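Chromosomal replication initiator protein DnaA (PDB 2Z4S) acts as an ATP-dependent initiator of bacterial chromosome replication, probably binding the replication origin and assembling on it as a right-handed spiral filament. Local coordinates at residues G211-L216 / E243-L248; L133-G138 / A258-P263; R162-T167 / K193-L198; T96-D101 / I150-V155. All coordinates share one frame; numbering follows the deposited sequence.

Interaction 1 (G211-L216 / E243-L248)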
# COMPACT_ATOMS: atom_id res chain seq x y z
N GLY A 211 -22.61 6.94 2.68
CA GLY A 211 -22.64 7.67 3.93
C GLY A 211 -21.24 8.20 4.18
O GLY A 211 -20.99 9.41 4.15
N VAL A 212 -20.31 7.26 4.40
CA VAL A 212 -18.91 7.57 4.63
C VAL A 212 -18.35 8.42 3.49
O VAL A 212 -17.64 9.39 3.73
CB VAL A 212 -18.05 6.30 4.72
CG1 VAL A 212 -16.57 6.65 4.60
CG2 VAL A 212 -18.30 5.60 6.05
N GLN A 213 -18.68 8.04 2.25
CA GLN A 213 -18.21 8.78 1.09
C GLN A 213 -18.38 10.28 1.27
O GLN A 213 -17.45 11.07 1.04
CB GLN A 213 -18.93 8.31 -0.17
CG GLN A 213 -18.47 6.96 -0.66
CD GLN A 213 -19.02 6.61 -2.02
OE1 GLN A 213 -19.08 7.45 -2.91
NE2 GLN A 213 -19.43 5.35 -2.20
N THR A 214 -19.56 10.69 1.71
CA THR A 214 -19.84 12.10 1.93
C THR A 214 -18.90 12.72 2.96
O THR A 214 -18.31 13.77 2.71
CB THR A 214 -21.29 12.31 2.38
OG1 THR A 214 -22.17 12.05 1.28
CG2 THR A 214 -21.50 13.73 2.87
N GLU A 215 -18.76 12.07 4.11
CA GLU A 215 -17.90 12.57 5.18
C GLU A 215 -16.45 12.67 4.71
O GLU A 215 -15.77 13.66 5.00
CB GLU A 215 -18.01 11.65 6.41
CG GLU A 215 -17.18 12.06 7.64
CD GLU A 215 -17.48 13.46 8.14
OE1 GLU A 215 -18.65 13.88 8.09
OE2 GLU A 215 -16.53 14.15 8.60
N LEU A 216 -15.99 11.65 3.99
CA LEU A 216 -14.63 11.62 3.47
C LEU A 216 -14.48 12.85 2.60
O LEU A 216 -13.49 13.59 2.70
CB LEU A 216 -14.38 10.37 2.63
CG LEU A 216 -12.98 9.73 2.60
CD1 LEU A 216 -12.89 8.86 1.37
CD2 LEU A 216 -11.91 10.78 2.55
N GLU A 243 -20.36 2.88 -7.82
CA GLU A 243 -21.11 3.48 -6.71
C GLU A 243 -20.27 4.50 -5.95
O GLU A 243 -20.03 4.38 -4.75
CB GLU A 243 -21.61 2.38 -5.75
CG GLU A 243 -22.51 1.36 -6.43
CD GLU A 243 -23.06 0.31 -5.48
OE1 GLU A 243 -23.72 0.69 -4.49
OE2 GLU A 243 -22.85 -0.89 -5.73
N PHE A 244 -19.82 5.52 -6.67
CA PHE A 244 -19.00 6.55 -6.07
C PHE A 244 -19.42 7.98 -6.45
O PHE A 244 -19.53 8.32 -7.64
CB PHE A 244 -17.53 6.32 -6.43
CG PHE A 244 -16.66 5.94 -5.26
CD1 PHE A 244 -16.72 4.66 -4.73
CD2 PHE A 244 -15.83 6.88 -4.67
CE1 PHE A 244 -15.95 4.32 -3.62
CE2 PHE A 244 -15.05 6.56 -3.57
CZ PHE A 244 -15.11 5.28 -3.04
N GLN A 245 -19.62 8.82 -5.44
CA GLN A 245 -19.99 10.20 -5.67
C GLN A 245 -18.99 10.90 -6.60
O GLN A 245 -17.84 11.10 -6.25
CB GLN A 245 -20.07 10.94 -4.32
CG GLN A 245 -21.23 10.47 -3.45
CD GLN A 245 -21.15 10.98 -2.02
OE1 GLN A 245 -20.77 12.13 -1.77
NE2 GLN A 245 -21.52 10.12 -1.07
N ASP A 246 -19.46 11.27 -7.79
CA ASP A 246 -18.63 11.96 -8.78
C ASP A 246 -17.80 13.08 -8.17
O ASP A 246 -16.70 13.37 -8.63
CB ASP A 246 -19.51 12.56 -9.87
CG ASP A 246 -20.46 11.55 -10.47
OD1 ASP A 246 -19.98 10.62 -11.15
OD2 ASP A 246 -21.69 11.70 -10.26
N ARG A 247 -18.33 13.74 -7.15
CA ARG A 247 -17.60 14.83 -6.53
C ARG A 247 -16.36 14.32 -5.82
O ARG A 247 -15.35 15.02 -5.75
CB ARG A 247 -18.49 15.60 -5.56
CG ARG A 247 -19.25 14.73 -4.59
CD ARG A 247 -19.97 15.60 -3.58
NE ARG A 247 -20.55 14.79 -2.52
CZ ARG A 247 -21.04 15.28 -1.39
NH1 ARG A 247 -21.02 16.59 -1.19
NH2 ARG A 247 -21.53 14.47 -0.46
N LEU A 248 -16.44 13.11 -5.29
CA LEU A 248 -15.29 12.50 -4.63
C LEU A 248 -14.32 12.09 -5.72
O LEU A 248 -13.16 12.51 -5.74
CB LEU A 248 -15.72 11.25 -3.87
CG LEU A 248 -15.47 11.30 -2.37
CD1 LEU A 248 -15.56 9.88 -1.84
CD2 LEU A 248 -14.11 11.90 -2.05

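Interaction 2 (L133-G138 / A258-P263)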
# COMPACT_ATOMS: atom_id res chain seq x y z
N LEU A 133 -2.28 12.53 -4.04
CA LEU A 133 -1.65 11.49 -4.83
C LEU A 133 -2.65 10.34 -4.78
O LEU A 133 -3.14 9.98 -3.71
CB LEU A 133 -0.32 11.07 -4.19
CG LEU A 133 0.39 9.81 -4.71
CD1 LEU A 133 0.51 9.81 -6.23
CD2 LEU A 133 1.74 9.74 -4.04
N PHE A 134 -2.96 9.77 -5.94
CA PHE A 134 -3.89 8.67 -6.00
C PHE A 134 -3.25 7.52 -6.72
O PHE A 134 -3.22 7.50 -7.94
CB PHE A 134 -5.17 9.08 -6.74
CG PHE A 134 -6.23 8.01 -6.75
CD1 PHE A 134 -6.17 6.97 -7.67
CD2 PHE A 134 -7.27 8.04 -5.83
CE1 PHE A 134 -7.14 5.96 -7.66
CE2 PHE A 134 -8.24 7.04 -5.82
CZ PHE A 134 -8.18 6.00 -6.74
N ILE A 135 -2.72 6.57 -5.96
CA ILE A 135 -2.08 5.40 -6.53
C ILE A 135 -3.10 4.28 -6.68
O ILE A 135 -3.94 4.09 -5.81
CB ILE A 135 -0.93 4.93 -5.62
CG1 ILE A 135 0.07 6.07 -5.41
CG2 ILE A 135 -0.25 3.72 -6.23
CD1 ILE A 135 1.25 5.69 -4.55
N TYR A 136 -3.02 3.54 -7.77
CA TYR A 136 -3.97 2.45 -7.96
C TYR A 136 -3.34 1.30 -8.75
O TYR A 136 -2.44 1.52 -9.57
CB TYR A 136 -5.22 2.97 -8.68
CG TYR A 136 -5.11 3.12 -10.20
CD1 TYR A 136 -5.54 2.10 -11.06
CD2 TYR A 136 -4.57 4.28 -10.77
CE1 TYR A 136 -5.45 2.23 -12.45
CE2 TYR A 136 -4.47 4.41 -12.16
CZ TYR A 136 -4.91 3.38 -12.99
OH TYR A 136 -4.83 3.51 -14.36
N GLY A 137 -3.82 0.09 -8.50
CA GLY A 137 -3.32 -1.09 -9.19
C GLY A 137 -3.90 -2.34 -8.56
O GLY A 137 -4.44 -2.28 -7.45
N GLY A 138 -3.78 -3.46 -9.26
CA GLY A 138 -4.32 -4.72 -8.77
C GLY A 138 -3.78 -5.13 -7.41
O GLY A 138 -3.04 -4.38 -6.78
N ALA A 258 -0.97 8.02 -10.19
CA ALA A 258 -0.09 6.97 -10.71
C ALA A 258 -0.74 5.58 -10.76
O ALA A 258 -1.70 5.30 -10.05
CB ALA A 258 1.17 6.92 -9.87
N LYS A 259 -0.19 4.71 -11.60
CA LYS A 259 -0.69 3.34 -11.75
C LYS A 259 0.42 2.27 -11.61
O LYS A 259 1.47 2.37 -12.24
CB LYS A 259 -1.35 3.18 -13.12
CG LYS A 259 -1.72 1.75 -13.42
CD LYS A 259 -2.11 1.58 -14.87
CE LYS A 259 -2.54 0.15 -15.13
NZ LYS A 259 -2.72 -0.13 -16.58
N LEU A 260 0.17 1.25 -10.80
CA LEU A 260 1.13 0.17 -10.63
C LEU A 260 0.72 -0.98 -11.54
O LEU A 260 -0.46 -1.22 -11.73
CB LEU A 260 1.14 -0.31 -9.18
CG LEU A 260 1.78 0.60 -8.13
CD1 LEU A 260 1.38 0.17 -6.74
CD2 LEU A 260 3.28 0.54 -8.23
N GLU A 261 1.69 -1.66 -12.15
CA GLU A 261 1.39 -2.82 -12.99
C GLU A 261 2.33 -3.95 -12.55
O GLU A 261 3.41 -3.69 -12.03
CB GLU A 261 1.55 -2.49 -14.48
CG GLU A 261 0.56 -1.42 -14.98
CD GLU A 261 0.50 -1.29 -16.51
OE1 GLU A 261 -0.22 -2.08 -17.17
OE2 GLU A 261 1.16 -0.38 -17.07
N PRO A 262 1.92 -5.21 -12.73
CA PRO A 262 2.77 -6.33 -12.32
C PRO A 262 4.17 -6.26 -12.92
O PRO A 262 4.35 -5.79 -14.05
CB PRO A 262 1.98 -7.55 -12.76
CG PRO A 262 1.34 -7.07 -14.00
CD PRO A 262 0.85 -5.69 -13.63
N PRO A 263 5.19 -6.70 -12.17
CA PRO A 263 6.56 -6.66 -12.69
C PRO A 263 6.88 -7.83 -13.60
O PRO A 263 6.16 -8.83 -13.60
CB PRO A 263 7.40 -6.66 -11.41
CG PRO A 263 6.61 -7.52 -10.50
CD PRO A 263 5.18 -7.06 -10.74

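Interaction 3 (R162-T167 / K193-L198)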
# COMPACT_ATOMS: atom_id res chain seq x y z
N ARG A 162 2.48 15.46 12.11
CA ARG A 162 1.46 14.51 12.49
C ARG A 162 1.08 13.69 11.25
O ARG A 162 0.26 14.14 10.43
CB ARG A 162 0.25 15.29 13.02
CG ARG A 162 0.60 16.71 13.51
CD ARG A 162 -0.64 17.62 13.62
NE ARG A 162 -1.38 17.38 14.86
CZ ARG A 162 -1.28 18.13 15.95
NH1 ARG A 162 -0.48 19.19 15.96
NH2 ARG A 162 -1.95 17.81 17.05
N VAL A 163 1.67 12.51 11.10
CA VAL A 163 1.38 11.67 9.95
C VAL A 163 0.33 10.63 10.29
O VAL A 163 0.48 9.88 11.26
CB VAL A 163 2.62 10.94 9.44
CG1 VAL A 163 2.28 10.12 8.20
CG2 VAL A 163 3.71 11.95 9.14
N MET A 164 -0.72 10.57 9.48
CA MET A 164 -1.82 9.65 9.70
C MET A 164 -2.04 8.64 8.58
O MET A 164 -2.34 9.00 7.43
CB MET A 164 -3.11 10.46 9.92
CG MET A 164 -4.38 9.63 10.02
SD MET A 164 -4.52 8.71 11.55
CE MET A 164 -5.16 9.99 12.63
N TYR A 165 -1.87 7.36 8.92
CA TYR A 165 -2.08 6.26 7.99
C TYR A 165 -3.36 5.63 8.46
O TYR A 165 -3.56 5.46 9.65
CB TYR A 165 -0.95 5.23 8.06
CG TYR A 165 -1.25 4.01 7.23
CD1 TYR A 165 -1.25 4.07 5.83
CD2 TYR A 165 -1.63 2.81 7.83
CE1 TYR A 165 -1.63 2.98 5.06
CE2 TYR A 165 -2.01 1.71 7.07
CZ TYR A 165 -2.01 1.80 5.69
OH TYR A 165 -2.44 0.73 4.95
N ILE A 166 -4.24 5.27 7.54
CA ILE A 166 -5.51 4.69 7.94
C ILE A 166 -6.06 3.81 6.85
O ILE A 166 -5.50 3.71 5.76
CB ILE A 166 -6.54 5.81 8.25
CG1 ILE A 166 -7.27 5.49 9.54
CG2 ILE A 166 -7.51 5.98 7.10
CD1 ILE A 166 -6.47 5.85 10.80
N THR A 167 -7.18 3.16 7.14
CA THR A 167 -7.82 2.31 6.16
C THR A 167 -9.21 2.83 5.90
O THR A 167 -9.92 3.20 6.83
CB THR A 167 -7.90 0.88 6.64
OG1 THR A 167 -6.62 0.26 6.49
CG2 THR A 167 -8.93 0.12 5.85
N LYS A 193 -8.28 18.50 12.00
CA LYS A 193 -7.56 19.28 13.00
C LYS A 193 -6.14 18.78 13.29
O LYS A 193 -5.17 19.50 13.10
CB LYS A 193 -8.37 19.28 14.30
CG LYS A 193 -7.82 20.15 15.41
CD LYS A 193 -8.07 21.63 15.13
CE LYS A 193 -7.81 22.50 16.36
NZ LYS A 193 -8.20 23.92 16.12
N LYS A 194 -6.03 17.53 13.72
CA LYS A 194 -4.73 16.97 14.09
C LYS A 194 -3.98 16.09 13.08
O LYS A 194 -3.46 15.03 13.44
CB LYS A 194 -4.87 16.21 15.41
CG LYS A 194 -6.06 16.66 16.26
CD LYS A 194 -6.01 16.10 17.67
CE LYS A 194 -4.95 16.82 18.50
NZ LYS A 194 -4.83 16.30 19.89
N VAL A 195 -3.91 16.51 11.81
CA VAL A 195 -3.17 15.74 10.80
C VAL A 195 -2.60 16.66 9.76
O VAL A 195 -3.27 17.59 9.31
CB VAL A 195 -4.05 14.70 10.06
CG1 VAL A 195 -4.57 13.67 11.03
CG2 VAL A 195 -5.17 15.38 9.31
N ASP A 196 -1.36 16.40 9.36
CA ASP A 196 -0.69 17.21 8.35
C ASP A 196 -0.72 16.44 7.06
O ASP A 196 -0.92 16.99 5.98
CB ASP A 196 0.73 17.49 8.79
CG ASP A 196 0.80 17.87 10.24
OD1 ASP A 196 -0.03 18.71 10.67
OD2 ASP A 196 1.68 17.34 10.96
N ILE A 197 -0.52 15.14 7.18
CA ILE A 197 -0.57 14.28 6.02
C ILE A 197 -1.46 13.11 6.41
O ILE A 197 -1.31 12.54 7.50
CB ILE A 197 0.82 13.81 5.58
CG1 ILE A 197 0.66 12.88 4.38
CG2 ILE A 197 1.55 13.14 6.74
CD1 ILE A 197 1.95 12.30 3.89
N LEU A 198 -2.39 12.79 5.52
CA LEU A 198 -3.36 11.72 5.72
C LEU A 198 -3.19 10.70 4.59
O LEU A 198 -3.32 11.03 3.41
CB LEU A 198 -4.77 12.35 5.72
CG LEU A 198 -6.11 11.63 5.95
CD1 LEU A 198 -6.79 11.36 4.62
CD2 LEU A 198 -5.90 10.36 6.74

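Interaction 4 (T96-D101 / I150-V155)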
# COMPACT_ATOMS: atom_id res chain seq x y z
N THR A 96 1.08 6.34 15.41
CA THR A 96 1.78 6.08 14.12
C THR A 96 2.37 4.65 14.09
O THR A 96 3.56 4.45 14.38
CB THR A 96 2.94 7.10 13.88
OG1 THR A 96 2.51 8.42 14.21
CG2 THR A 96 3.39 7.07 12.42
N PRO A 97 1.54 3.64 13.77
CA PRO A 97 2.07 2.27 13.73
C PRO A 97 2.36 1.83 12.29
O PRO A 97 1.74 0.89 11.80
CB PRO A 97 0.95 1.47 14.37
CG PRO A 97 -0.26 2.13 13.79
CD PRO A 97 0.07 3.62 13.85
N LEU A 98 3.29 2.50 11.63
CA LEU A 98 3.65 2.16 10.25
C LEU A 98 4.52 0.91 10.23
O LEU A 98 5.22 0.62 11.20
CB LEU A 98 4.39 3.31 9.59
CG LEU A 98 3.60 4.59 9.32
CD1 LEU A 98 4.53 5.70 8.88
CD2 LEU A 98 2.56 4.31 8.26
N ASN A 99 4.50 0.17 9.13
CA ASN A 99 5.31 -1.04 9.02
C ASN A 99 6.72 -0.77 8.50
O ASN A 99 6.92 -0.34 7.36
CB ASN A 99 4.62 -2.05 8.10
CG ASN A 99 5.40 -3.34 7.96
OD1 ASN A 99 6.46 -3.51 8.57
ND2 ASN A 99 4.87 -4.27 7.17
N PRO A 100 7.73 -1.03 9.35
CA PRO A 100 9.16 -0.83 9.06
C PRO A 100 9.61 -1.36 7.69
O PRO A 100 10.48 -0.76 7.05
CB PRO A 100 9.85 -1.56 10.20
CG PRO A 100 8.89 -1.39 11.33
CD PRO A 100 7.56 -1.65 10.67
N ASP A 101 9.05 -2.47 7.24
CA ASP A 101 9.44 -3.00 5.94
C ASP A 101 9.05 -2.06 4.81
O ASP A 101 9.81 -1.90 3.85
CB ASP A 101 8.78 -4.35 5.70
CG ASP A 101 9.22 -5.39 6.70
OD1 ASP A 101 10.18 -5.11 7.45
OD2 ASP A 101 8.60 -6.48 6.71
N ILE A 150 5.82 6.65 2.07
CA ILE A 150 5.60 8.09 2.18
C ILE A 150 5.51 8.40 3.68
O ILE A 150 6.09 9.36 4.17
CB ILE A 150 4.26 8.53 1.52
CG1 ILE A 150 4.29 8.22 0.03
CG2 ILE A 150 4.01 10.01 1.78
CD1 ILE A 150 3.03 8.65 -0.71
N GLY A 151 4.79 7.54 4.40
CA GLY A 151 4.63 7.73 5.82
C GLY A 151 5.96 7.73 6.51
O GLY A 151 6.40 8.74 7.05
N ASN A 152 6.63 6.58 6.47
CA ASN A 152 7.93 6.43 7.11
C ASN A 152 8.96 7.46 6.71
O ASN A 152 9.68 8.00 7.55
CB ASN A 152 8.47 5.03 6.86
CG ASN A 152 7.92 4.02 7.83
OD1 ASN A 152 7.98 4.24 9.06
ND2 ASN A 152 7.40 2.92 7.31
N TYR A 153 9.05 7.73 5.42
CA TYR A 153 10.01 8.70 4.94
C TYR A 153 9.76 10.03 5.59
O TYR A 153 10.71 10.71 5.97
CB TYR A 153 9.90 8.86 3.43
CG TYR A 153 10.92 9.82 2.87
CD1 TYR A 153 12.23 9.42 2.66
CD2 TYR A 153 10.56 11.13 2.53
CE1 TYR A 153 13.17 10.29 2.12
CE2 TYR A 153 11.49 12.00 1.98
CZ TYR A 153 12.79 11.57 1.77
OH TYR A 153 13.73 12.42 1.22
N VAL A 154 8.49 10.41 5.73
CA VAL A 154 8.18 11.71 6.31
C VAL A 154 8.40 11.73 7.79
O VAL A 154 8.66 12.79 8.36
CB VAL A 154 6.73 12.16 6.03
CG1 VAL A 154 6.44 13.46 6.78
CG2 VAL A 154 6.53 12.39 4.53
N VAL A 155 8.30 10.57 8.42
CA VAL A 155 8.51 10.49 9.86
C VAL A 155 9.98 10.72 10.20
O VAL A 155 10.31 11.30 11.23
CB VAL A 155 8.08 9.13 10.42
CG1 VAL A 155 8.42 9.04 11.89
CG2 VAL A 155 6.58 8.93 10.21

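Interaction 1 (G211-L216 / E243-L248)
Gln213 reaches from its helix to the chain just ahead of helix 246-253 and is met along most of its length. Its CB lies against the amide of Gln245, 3.3 Å from NE2. CG then leaves anti to the carbonyl carbon (chi1 -74°), and the extended chain carries the amide over one face of the Phe244 ring, the two planes only 20° apart. At the tip both amide atoms are used on backbone: OE1 accepts from Gln245 N at 2.9 Å, nearly in line with its own C=O, while NE2 donates to Glu243 O at 2.8 Å and also to Leu206 O. Beside this, Gln245 NE2 donates to Thr214 OG1 (3.1 Å). Its OE1 takes both NE and NH2 of Arg247, each at 2.8 Å, side-on. With an alanine in place of Gln245, Thr214 OG1 would probably lose this donor and the Arg247 guanidinium would be freer to turn. Gln245 is the N-cap residue of helix 246-253, so the grip falls on the start of that helix. Helix 210-224 lies between it and helix 168-182, where Phe171 receives Val212 and Leu216.

Interaction 2 (L133-G138 / A258-P263)
Tyr136 and Lys259 form a single beta bridge at the edge of the parallel sheet of this AAA+ domain, where strand 133-136 leads into the Walker A loop. The backbone bonds come first. Tyr136 uses both its polar backbone atoms: its N donates to Ala258 O at 3.2 Å, and its O accepts from Leu260 N at 2.9 Å, the straighter of the two with 167° at the hydrogen. Two CA-H...O contacts accompany them, from Ile135 CA to Ala258 O and from Lys259 CA to Tyr136 O. Residues 258-260 thus run briefly beside an outermost strand of the sheet, whose other side is paired with strand 229-234.

The aromatic contact is a CH-pi one. Lys259 runs fully extended across the tyrosine, and its CG stands over the ring face, 4.0 Å from the centroid. CB lies nearer CE2, whereas CD has moved on to the hydroxyl, 3.4 Å from OH.

Apolar packing falls to Ile135 CG2 and Leu260 CD1, 3.9 Å apart. Leu260 continues to Asn113, Lys143 and Leu146, and its side chain comes within about 5 Å of the bound ADP. Next along the chain, Gly137 gives its carbonyl to Lys143 NZ and Gly138 touches the nucleotide, so the bridge sits right where the strand passes into the phosphate-binding loop.

Charge pairing stays within 258-263: beyond the ring, Lys259 NZ forms a salt bridge with Glu261 OE1, 3.2 Å away, its hydrogen bond weak.

Interaction 3 (R162-T167 / K193-L198)
The guanidinium of Arg162 has Lys194 O at its edge, in its plane, with NE 3.4 Å from that oxygen. The carboxylate of Asp196 lies beside the arginine's aliphatic part, its OD1 near CD and not the guanidinium nitrogens, though its orientation is doubtful. The model places OD2 implausibly close to Arg162 N, so that hydrogen bond is doubtful in detail. Lys194 is no partner for the arginine's charge: its NZ comes within 4.3 Å of Arg162 NH2, a proximity of like charges at an exposed corner.

These residues sit at the entry to two neighbouring parallel strands of the AAA+ sheet, 163-167 and 197-201, joined by a beta-alpha-beta crossover through helices 168-182 and 184-193. Arg162 O starts the ladder, accepting from Asp196 N at 3.0 Å and more weakly from Ile197 N. Two residues on, Met164 N donates to Ile197 O at 2.9 Å.

Side chains then divide between the two faces of the sheet. Val163 and Ile197 lie side by side and point the same way, toward helix 143-157, where Ile150 meets Ile197. On the other face Met164 CB lies against Val195 CG1, 3.7 Å away. Met164 CG, anti to the backbone N (chi1 174°), comes to 3.7 Å from Leu198 CD2, and the bend at chi2 and chi3 then returns CE to 4.1 Å from Val195 CG1.

Interaction 4 (T96-D101 / I150-V155)
Leu98 turns its CG anti to the carbonyl carbon (chi1 -68°) and keeps chi2 extended, which aims CD1 straight at the helix backbone. There the methyl rests between residues, 3.4 Å from Gly151 C and 3.3 Å from Asn152 N. A side chain at Gly151 would point into Leu98 CD1, so the glycine probably suits this approach. A turn further on, Val155 CG2 meets the same methyl at 4.1 Å.

Asn152, with chi1 at -83°, swings its amide back toward the loop. Leu98 CB is almost equally far from OD1 and ND2 of that amide, at 3.7 and 3.8 Å. Asn152 ND2 donates weakly to Asn99 O at 3.3 Å and makes another hydrogen bond to Tyr102 O. With an alanine in place of Asn152, the carbonyls of Asn99 and Tyr102 would probably lose their shared donor, leaving the loop freer to lift from the helix.

The loop also braces itself. Asn99 OD1 accepts from Asp101 N at 3.1 Å, the N-H approaching from above the carbonyl plane, and so closes an Asx turn. Asn99 N in turn donates to Gln148 OE1, a further tie to the helix. What results is the start of the modelled AAA+ domain laid along helix 143-157, the helix that follows the P-loop in this nucleotide-binding fold; the side chain of Asn99 comes within about 6 Å of the bound ADP.

From the N terminus, interaction 4 opens first, and its loop, 96-101 back to 150-155, takes in strand 133-136 and the P-loop. Interaction 2 starts within that loop and does not close until 258-263, so the two cross; they also touch, Leu133 packing on Ile150. Inside the long span of interaction 2 come interaction 3 and then interaction 1, one after the other. Interactions 3 and 4 meet where Leu98 packs on Tyr165 and Ile150 on Ile197, joining the loop and helix 143-157 to the sheet. Interactions 2 and 3 engage its two outermost strands, while interaction 1, touching none of the others, joins helices 210-224 and 246-253.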